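Local coordinates for hypothetical UPF0204 protein AF0625 (Archaeoglobus fulgidus, PDB 1YQE) that probably hydrolyses D-aminoacyl-tRNAs as a zinc-dependent deacylase, releasing free tRNA and D-amino acids and so countering the toxicity of mischarged tRNA, at residues A[73-78]-A[114-119]; A[84-89]-A[197-202]; A[98-101]-A[105-108]. All coordinates share one frame; numbering follows the deposited sequence.

Contact 1 (A[73-78]-A[114-119]); sequences EILFAS and PQTMKN
Glu73 and Thr116 approach each other from opposite directions, one from strand 73-81 and the other from helix 114-125. The strand belongs to the mixed eight-stranded sheet, and the helix packs across one of its faces. Glu73 takes a crowded first torsion: CG lies between the backbone N and the carbonyl carbon (chi1 79°). Beyond CG the chain is extended, which carries the carboxylate out to the helix. Thr116 meets it with both branches. OG1 gives its proton to Glu73 OE1 over 2.7 Å, using the syn lone pair of that oxygen. Glu73 OE2 lies beside Thr116 CB and CG2, 3.4 Å from the methyl. That methyl is anti to the backbone N, while OG1 lies beside the N. Leu75 is two residues on along the strand, and its side chain crosses that of Thr116 at about a right angle. Its CD2 comes to 4.0 Å from Thr116 CG2. The threonine hydroxyl thus bonds the acid, while the methyl lies beside the carboxylate and also touches the leucine. Lys6 of strand 6-11 touches both Glu73 and Thr116, and Ser113 OG makes a weak hydrogen bond to Glu73 OE2. All three touching residues are buried. The chemistry is that of a buried carboxylate held partly by a threonine hydroxyl, with a small apolar patch beside it; the bond is likely to limit rotation of both groups.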
loop_
_atom_site.group_PDB
_atom_site.type_symbol
_atom_site.label_atom_id
_atom_site.label_comp_id
_atom_site.label_asym_id
_atom_site.label_seq_id
_atom_site.Cartn_x
_atom_site.Cartn_y
_atom_site.Cartn_z
ATOM N N GLU A 73 2.152 -9.880 -7.962
ATOM C CA GLU A 73 1.916 -8.591 -7.331
ATOM C C GLU A 73 3.179 -7.752 -7.293
ATOM O O GLU A 73 4.283 -8.253 -7.508
ATOM C CB GLU A 73 1.393 -8.774 -5.901
ATOM C CG GLU A 73 2.467 -9.106 -4.873
ATOM C CD GLU A 73 1.937 -9.089 -3.450
ATOM O OE1 GLU A 73 1.518 -10.152 -2.947
ATOM O OE2 GLU A 73 1.925 -8.002 -2.838
ATOM N N ILE A 74 3.000 -6.469 -7.006
ATOM C CA ILE A 74 4.106 -5.533 -6.919
ATOM C C ILE A 74 4.164 -4.845 -5.564
ATOM O O ILE A 74 3.145 -4.423 -5.023
ATOM C CB ILE A 74 3.992 -4.415 -7.985
ATOM C CG1 ILE A 74 4.070 -5.012 -9.390
ATOM C CG2 ILE A 74 5.103 -3.385 -7.789
ATOM C CD1 ILE A 74 3.819 -3.985 -10.499
ATOM N N LEU A 75 5.369 -4.756 -5.016
ATOM C CA LEU A 75 5.596 -4.040 -3.775
ATOM C C LEU A 75 6.494 -2.873 -4.190
ATOM O O LEU A 75 7.688 -3.057 -4.446
ATOM C CB LEU A 75 6.314 -4.910 -2.738
ATOM C CG LEU A 75 5.513 -6.049 -2.099
ATOM C CD1 LEU A 75 5.641 -7.314 -2.937
ATOM C CD2 LEU A 75 6.038 -6.313 -0.702
ATOM N N PHE A 76 5.910 -1.683 -4.307
ATOM C CA PHE A 76 6.684 -0.503 -4.679
ATOM C C PHE A 76 7.455 -0.038 -3.459
ATOM O O PHE A 76 6.868 0.166 -2.398
ATOM C CB PHE A 76 5.772 0.639 -5.137
ATOM C CG PHE A 76 5.080 0.385 -6.442
ATOM C CD1 PHE A 76 3.733 0.054 -6.474
ATOM C CD2 PHE A 76 5.774 0.501 -7.647
ATOM C CE1 PHE A 76 3.078 -0.156 -7.688
ATOM C CE2 PHE A 76 5.129 0.290 -8.864
ATOM C CZ PHE A 76 3.778 -0.037 -8.884
ATOM N N ALA A 77 8.766 0.126 -3.614
ATOM C CA ALA A 77 9.627 0.580 -2.529
ATOM C C ALA A 77 9.996 2.013 -2.875
ATOM O O ALA A 77 10.609 2.266 -3.908
ATOM C CB ALA A 77 10.878 -0.288 -2.450
ATOM N N SER A 78 9.619 2.952 -2.017
ATOM C CA SER A 78 9.890 4.348 -2.296
ATOM C C SER A 78 10.008 5.205 -1.049
ATOM O O SER A 78 9.721 4.768 0.061
ATOM C CB SER A 78 8.773 4.908 -3.186
ATOM O OG SER A 78 8.731 6.326 -3.135
ATOM N N PRO A 114 -4.153 -6.245 -0.252
ATOM C CA PRO A 114 -4.536 -6.277 1.166
ATOM C C PRO A 114 -3.838 -7.287 2.066
ATOM O O PRO A 114 -3.456 -6.956 3.189
ATOM C CB PRO A 114 -6.047 -6.505 1.114
ATOM C CG PRO A 114 -6.436 -5.886 -0.189
ATOM C CD PRO A 114 -5.349 -6.371 -1.104
ATOM N N GLN A 115 -3.679 -8.515 1.585
ATOM C CA GLN A 115 -3.037 -9.546 2.395
ATOM C C GLN A 115 -1.566 -9.248 2.656
ATOM O O GLN A 115 -1.115 -9.273 3.808
ATOM C CB GLN A 115 -3.179 -10.915 1.720
ATOM C CG GLN A 115 -4.624 -11.330 1.451
ATOM C CD GLN A 115 -5.498 -11.318 2.699
ATOM O OE1 GLN A 115 -5.075 -11.743 3.777
ATOM N NE2 GLN A 115 -6.736 -10.849 2.551
ATOM N N THR A 116 -0.822 -8.956 1.594
ATOM C CA THR A 116 0.597 -8.665 1.719
ATOM C C THR A 116 0.830 -7.392 2.522
ATOM O O THR A 116 1.753 -7.324 3.335
ATOM C CB THR A 116 1.261 -8.544 0.342
ATOM O OG1 THR A 116 1.123 -9.793 -0.349
ATOM C CG2 THR A 116 2.740 -8.217 0.485
ATOM N N MET A 117 -0.002 -6.383 2.296
ATOM C CA MET A 117 0.128 -5.149 3.054
ATOM C C MET A 117 0.029 -5.489 4.544
ATOM O O MET A 117 0.810 -4.990 5.355
ATOM C CB MET A 117 -0.986 -4.181 2.682
ATOM C CG MET A 117 -0.907 -3.673 1.260
ATOM S SD MET A 117 -2.470 -2.930 0.777
ATOM C CE MET A 117 -2.457 -1.432 1.799
ATOM N N LYS A 118 -0.929 -6.346 4.892
ATOM C CA LYS A 118 -1.138 -6.748 6.284
ATOM C C LYS A 118 0.056 -7.507 6.849
ATOM O O LYS A 118 0.533 -7.206 7.939
ATOM C CB LYS A 118 -2.393 -7.623 6.408
ATOM C CG LYS A 118 -2.710 -8.097 7.836
ATOM C CD LYS A 118 -3.121 -6.937 8.761
ATOM C CE LYS A 118 -3.650 -7.449 10.104
ATOM N NZ LYS A 118 -4.186 -6.348 10.967
ATOM N N ASN A 119 0.529 -8.506 6.114
ATOM C CA ASN A 119 1.662 -9.298 6.572
ATOM C C ASN A 119 2.906 -8.434 6.723
ATOM O O ASN A 119 3.727 -8.651 7.616
ATOM C CB ASN A 119 1.891 -10.472 5.612
ATOM C CG ASN A 119 0.770 -11.492 5.692
ATOM O OD1 ASN A 119 0.275 -11.782 6.776
ATOM N ND2 ASN A 119 0.367 -12.038 4.551
#

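Contact 2 (A[84-89]-A[197-202]); sequences DGRKIF and THYAPR
Asp84 and Tyr199 are aimed at each other by their first torsions. Asp84 CG lies between its backbone N and carbonyl carbon (chi1 59°), and Tyr199 CG lies anti to its carbonyl carbon (chi1 -78°). Asp84 forms an Asx turn: OD1 accepts from Arg86 N at 2.7 Å, on its anti side and nearly straight. This fixes the carboxylate just ahead of strand 88-92. Tyr199 comes from a type I turn, 197-200. The contact joins the loop leading into strand 88-92 of the mixed sheet to the turn between strand 189-194 of the parallel sheet and helix 201-209. Tyr199 OH donates to the syn lone pair of Asp84 OD2 over 2.8 Å, and the oxygen lies near the ring plane, at the edge. His80 NE2, from the pyrophosphate pocket, also hydrogen-bonds Tyr199 OH, and Ser82 OG bonds Asp84 OD2. Arg86 slides past the ring in the opposite direction, with NH1 3.7 Å from Tyr199 CD2. Its stronger partner is Glu135, by a salt bridge through NH2. A phenylalanine in place of Tyr199 would probably leave Asp84 OD2 and His80 NE2 without their shared hydroxyl partner. The ring is also packed by its neighbour His198, whose CD2 lies over the centre of one face. From the strand, the methyl Ile88 CD1 reaches 3.8 Å from Tyr199 CZ.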
loop_
_atom_site.group_PDB
_atom_site.type_symbol
_atom_site.label_atom_id
_atom_site.label_comp_id
_atom_site.label_asym_id
_atom_site.label_seq_id
_atom_site.Cartn_x
_atom_site.Cartn_y
_atom_site.Cartn_z
ATOM N N ASP A 84 5.676 17.606 7.334
ATOM C CA ASP A 84 5.678 17.432 8.781
ATOM C C ASP A 84 7.043 16.956 9.265
ATOM O O ASP A 84 7.333 16.991 10.457
ATOM C CB ASP A 84 4.586 16.447 9.230
ATOM C CG ASP A 84 4.732 15.064 8.610
ATOM O OD1 ASP A 84 5.855 14.510 8.600
ATOM O OD2 ASP A 84 3.706 14.521 8.142
ATOM N N GLY A 85 7.874 16.508 8.330
ATOM C CA GLY A 85 9.209 16.048 8.670
ATOM C C GLY A 85 9.302 14.911 9.673
ATOM O O GLY A 85 10.383 14.632 10.189
ATOM N N ARG A 86 8.182 14.251 9.949
ATOM C CA ARG A 86 8.166 13.141 10.900
ATOM C C ARG A 86 8.904 11.918 10.364
ATOM O O ARG A 86 8.958 11.697 9.154
ATOM C CB ARG A 86 6.724 12.742 11.220
ATOM C CG ARG A 86 5.917 13.784 11.973
ATOM C CD ARG A 86 4.459 13.365 12.035
ATOM N NE ARG A 86 4.322 11.990 12.503
ATOM C CZ ARG A 86 3.173 11.325 12.565
ATOM N NH1 ARG A 86 2.045 11.909 12.184
ATOM N NH2 ARG A 86 3.155 10.073 13.007
ATOM N N LYS A 87 9.473 11.124 11.266
ATOM C CA LYS A 87 10.175 9.908 10.866
ATOM C C LYS A 87 9.131 8.798 10.881
ATOM O O LYS A 87 8.657 8.391 11.944
ATOM C CB LYS A 87 11.306 9.590 11.850
ATOM C CG LYS A 87 12.435 10.616 11.862
ATOM C CD LYS A 87 13.533 10.205 12.835
ATOM C CE LYS A 87 14.691 11.190 12.823
ATOM N NZ LYS A 87 15.403 11.195 11.512
ATOM N N ILE A 88 8.760 8.312 9.701
ATOM C CA ILE A 88 7.737 7.284 9.623
ATOM C C ILE A 88 7.934 6.228 8.549
ATOM O O ILE A 88 8.657 6.428 7.575
ATOM C CB ILE A 88 6.338 7.914 9.384
ATOM C CG1 ILE A 88 6.406 8.874 8.196
ATOM C CG2 ILE A 88 5.855 8.645 10.637
ATOM C CD1 ILE A 88 5.078 9.542 7.864
ATOM N N PHE A 89 7.282 5.093 8.769
ATOM C CA PHE A 89 7.265 3.984 7.824
ATOM C C PHE A 89 5.802 4.023 7.384
ATOM O O PHE A 89 4.917 4.051 8.233
ATOM C CB PHE A 89 7.526 2.650 8.531
ATOM C CG PHE A 89 8.933 2.477 9.019
ATOM C CD1 PHE A 89 9.990 2.396 8.120
ATOM C CD2 PHE A 89 9.198 2.360 10.380
ATOM C CE1 PHE A 89 11.298 2.197 8.565
ATOM C CE2 PHE A 89 10.503 2.160 10.837
ATOM C CZ PHE A 89 11.553 2.079 9.926
ATOM N N THR A 197 -8.162 11.519 8.760
ATOM C CA THR A 197 -7.183 12.441 8.205
ATOM C C THR A 197 -6.258 11.633 7.287
ATOM O O THR A 197 -6.348 10.404 7.249
ATOM C CB THR A 197 -6.369 13.118 9.322
ATOM O OG1 THR A 197 -5.922 12.129 10.257
ATOM C CG2 THR A 197 -7.229 14.150 10.045
ATOM N N HIS A 198 -5.373 12.316 6.564
ATOM C CA HIS A 198 -4.474 11.655 5.618
ATOM C C HIS A 198 -3.637 10.486 6.137
ATOM O O HIS A 198 -3.205 9.640 5.349
ATOM C CB HIS A 198 -3.552 12.686 4.948
ATOM C CG HIS A 198 -2.637 13.393 5.897
ATOM N ND1 HIS A 198 -3.096 14.168 6.941
ATOM C CD2 HIS A 198 -1.285 13.454 5.951
ATOM C CE1 HIS A 198 -2.068 14.676 7.597
ATOM N NE2 HIS A 198 -0.957 14.257 7.017
ATOM N N TYR A 199 -3.394 10.432 7.443
ATOM C CA TYR A 199 -2.616 9.327 8.003
ATOM C C TYR A 199 -3.499 8.241 8.622
ATOM O O TYR A 199 -3.016 7.392 9.375
ATOM C CB TYR A 199 -1.601 9.830 9.037
ATOM C CG TYR A 199 -0.364 10.464 8.429
ATOM C CD1 TYR A 199 0.270 9.886 7.325
ATOM C CD2 TYR A 199 0.193 11.622 8.975
ATOM C CE1 TYR A 199 1.429 10.444 6.780
ATOM C CE2 TYR A 199 1.356 12.191 8.437
ATOM C CZ TYR A 199 1.967 11.596 7.340
ATOM O OH TYR A 199 3.110 12.156 6.802
ATOM N N ALA A 200 -4.790 8.282 8.304
ATOM C CA ALA A 200 -5.760 7.289 8.780
ATOM C C ALA A 200 -5.431 6.664 10.135
ATOM O O ALA A 200 -5.016 5.508 10.205
ATOM C CB ALA A 200 -5.906 6.190 7.733
ATOM N N PRO A 201 -5.628 7.417 11.229
ATOM C CA PRO A 201 -5.356 6.959 12.598
ATOM C C PRO A 201 -6.099 5.680 12.993
ATOM O O PRO A 201 -5.494 4.727 13.498
ATOM C CB PRO A 201 -5.794 8.148 13.457
ATOM C CG PRO A 201 -5.637 9.320 12.546
ATOM C CD PRO A 201 -6.150 8.795 11.232
ATOM N N ARG A 202 -7.410 5.660 12.774
ATOM C CA ARG A 202 -8.212 4.491 13.125
ATOM C C ARG A 202 -7.740 3.275 12.334
ATOM O O ARG A 202 -7.484 2.211 12.905
ATOM C CB ARG A 202 -9.702 4.742 12.841
ATOM C CG ARG A 202 -10.329 5.936 13.576
ATOM C CD ARG A 202 -10.447 5.714 15.083
ATOM N NE ARG A 202 -9.165 5.848 15.771
ATOM C CZ ARG A 202 -8.498 6.991 15.898
ATOM N NH1 ARG A 202 -8.987 8.114 15.385
ATOM N NH2 ARG A 202 -7.338 7.013 16.535
#

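Contact 3 (A[98-101]-A[105-108]); sequences GTAD and KPYS
Tyr107 lays its ring against the backbone of Gly98, and Ala100 rests against Pro106. The backbone of Tyr107 is left-handed (phi 43°, psi 41°), and CG anti to the carbonyl carbon, beside the backbone N (chi1 -61°), brings the ring to Gly98. Gly98 N lies over one face of the ring, 3.9 Å from Tyr107 CE1. Gly98 CA sits 3.6 Å from Tyr107 CZ, near the phenol end. The hydroxyl has a weak hydrogen bond to His225 ND1. The methyl of Ala100 points at the Lys105-Pro106 peptide and stands 3.9 Å from Pro106 N. It is 4.1 Å from Pro106 CD, a carbon of the proline ring. Lys105 contributes its backbone carbonyl carbon, near the same methyl. Both segments belong to the long loop between strand 88-92 and helix 114-125. Ala100, Pro106 and Tyr107 also touch crystal neighbours. No hydrogen bond joins the two segments directly, so they meet by van der Waals packing. Bonds from outside hold the 105-108 side in place: Lys105 O accepts from Asn96 ND2, and the backbone of Tyr107 pairs with that of Val97.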
loop_
_atom_site.group_PDB
_atom_site.type_symbol
_atom_site.label_atom_id
_atom_site.label_comp_id
_atom_site.label_asym_id
_atom_site.label_seq_id
_atom_site.Cartn_x
_atom_site.Cartn_y
_atom_site.Cartn_z
ATOM N N GLY A 98 -11.184 12.788 -6.685
ATOM C CA GLY A 98 -11.488 13.952 -7.502
ATOM C C GLY A 98 -10.365 14.708 -8.197
ATOM O O GLY A 98 -10.630 15.464 -9.135
ATOM N N THR A 99 -9.123 14.534 -7.760
ATOM C CA THR A 99 -8.010 15.239 -8.391
ATOM C C THR A 99 -6.800 14.339 -8.608
ATOM O O THR A 99 -6.522 13.456 -7.799
ATOM C CB THR A 99 -7.547 16.458 -7.544
ATOM O OG1 THR A 99 -6.861 16.003 -6.370
ATOM C CG2 THR A 99 -8.739 17.305 -7.124
ATOM N N ALA A 100 -6.083 14.572 -9.704
ATOM C CA ALA A 100 -4.888 13.796 -10.022
ATOM C C ALA A 100 -3.698 14.736 -10.206
ATOM O O ALA A 100 -3.128 14.830 -11.291
ATOM C CB ALA A 100 -5.116 12.975 -11.285
ATOM N N ASP A 101 -3.326 15.430 -9.135
ATOM C CA ASP A 101 -2.215 16.376 -9.181
ATOM C C ASP A 101 -0.840 15.736 -9.137
ATOM O O ASP A 101 0.150 16.373 -9.489
ATOM C CB ASP A 101 -2.313 17.387 -8.032
ATOM C CG ASP A 101 -3.367 18.444 -8.271
ATOM O OD1 ASP A 101 -3.844 18.556 -9.422
ATOM O OD2 ASP A 101 -3.706 19.170 -7.312
ATOM N N LYS A 105 -4.747 9.046 -13.236
ATOM C CA LYS A 105 -5.950 9.658 -13.792
ATOM C C LYS A 105 -7.011 9.870 -12.717
ATOM O O LYS A 105 -7.041 9.164 -11.705
ATOM C CB LYS A 105 -6.521 8.756 -14.889
ATOM C CG LYS A 105 -5.537 8.438 -16.001
ATOM C CD LYS A 105 -6.139 7.457 -16.997
ATOM C CE LYS A 105 -5.285 7.337 -18.249
ATOM N NZ LYS A 105 -3.877 6.931 -17.953
ATOM N N PRO A 106 -7.911 10.845 -12.928
ATOM C CA PRO A 106 -8.964 11.109 -11.943
ATOM C C PRO A 106 -9.859 9.885 -11.759
ATOM O O PRO A 106 -10.001 9.073 -12.674
ATOM C CB PRO A 106 -9.733 12.278 -12.559
ATOM C CG PRO A 106 -8.705 12.961 -13.408
ATOM C CD PRO A 106 -7.980 11.804 -14.042
ATOM N N TYR A 107 -10.444 9.757 -10.573
ATOM C CA TYR A 107 -11.358 8.661 -10.272
ATOM C C TYR A 107 -10.902 7.300 -10.773
ATOM O O TYR A 107 -11.706 6.515 -11.275
ATOM C CB TYR A 107 -12.740 8.983 -10.846
ATOM C CG TYR A 107 -13.337 10.241 -10.259
ATOM C CD1 TYR A 107 -13.858 10.249 -8.964
ATOM C CD2 TYR A 107 -13.332 11.437 -10.976
ATOM C CE1 TYR A 107 -14.358 11.419 -8.395
ATOM C CE2 TYR A 107 -13.828 12.612 -10.414
ATOM C CZ TYR A 107 -14.338 12.594 -9.126
ATOM O OH TYR A 107 -14.831 13.751 -8.562
ATOM N N SER A 108 -9.610 7.025 -10.633
ATOM C CA SER A 108 -9.040 5.751 -11.055
ATOM C C SER A 108 -8.243 5.197 -9.873
ATOM O O SER A 108 -7.510 5.928 -9.211
ATOM C CB SER A 108 -8.132 5.955 -12.267
ATOM O OG SER A 108 -7.722 4.713 -12.808
#

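Overall arrangement
Contact 1 is the core contact, about 6 Å from the chain centre (centre to centre), and all its touching residues are buried. Contact 2 is partly buried, and contact 3 lies on the surface. Contacts 1 and 2 reach the same mixed sheet through strands 73-81 and 88-92, which follow each other in the chain, and their segments alternate in sequence. Contact 3 falls inside the loops closed by both. Contacts 1 and 2 each pair a carboxylate with a hydroxyl donor: an aliphatic one in the interior, a phenolic one bonded also to a pyrophosphate-pocket histidine. Contact 3 relies on apolar and backbone packing. The contacts do not touch one another.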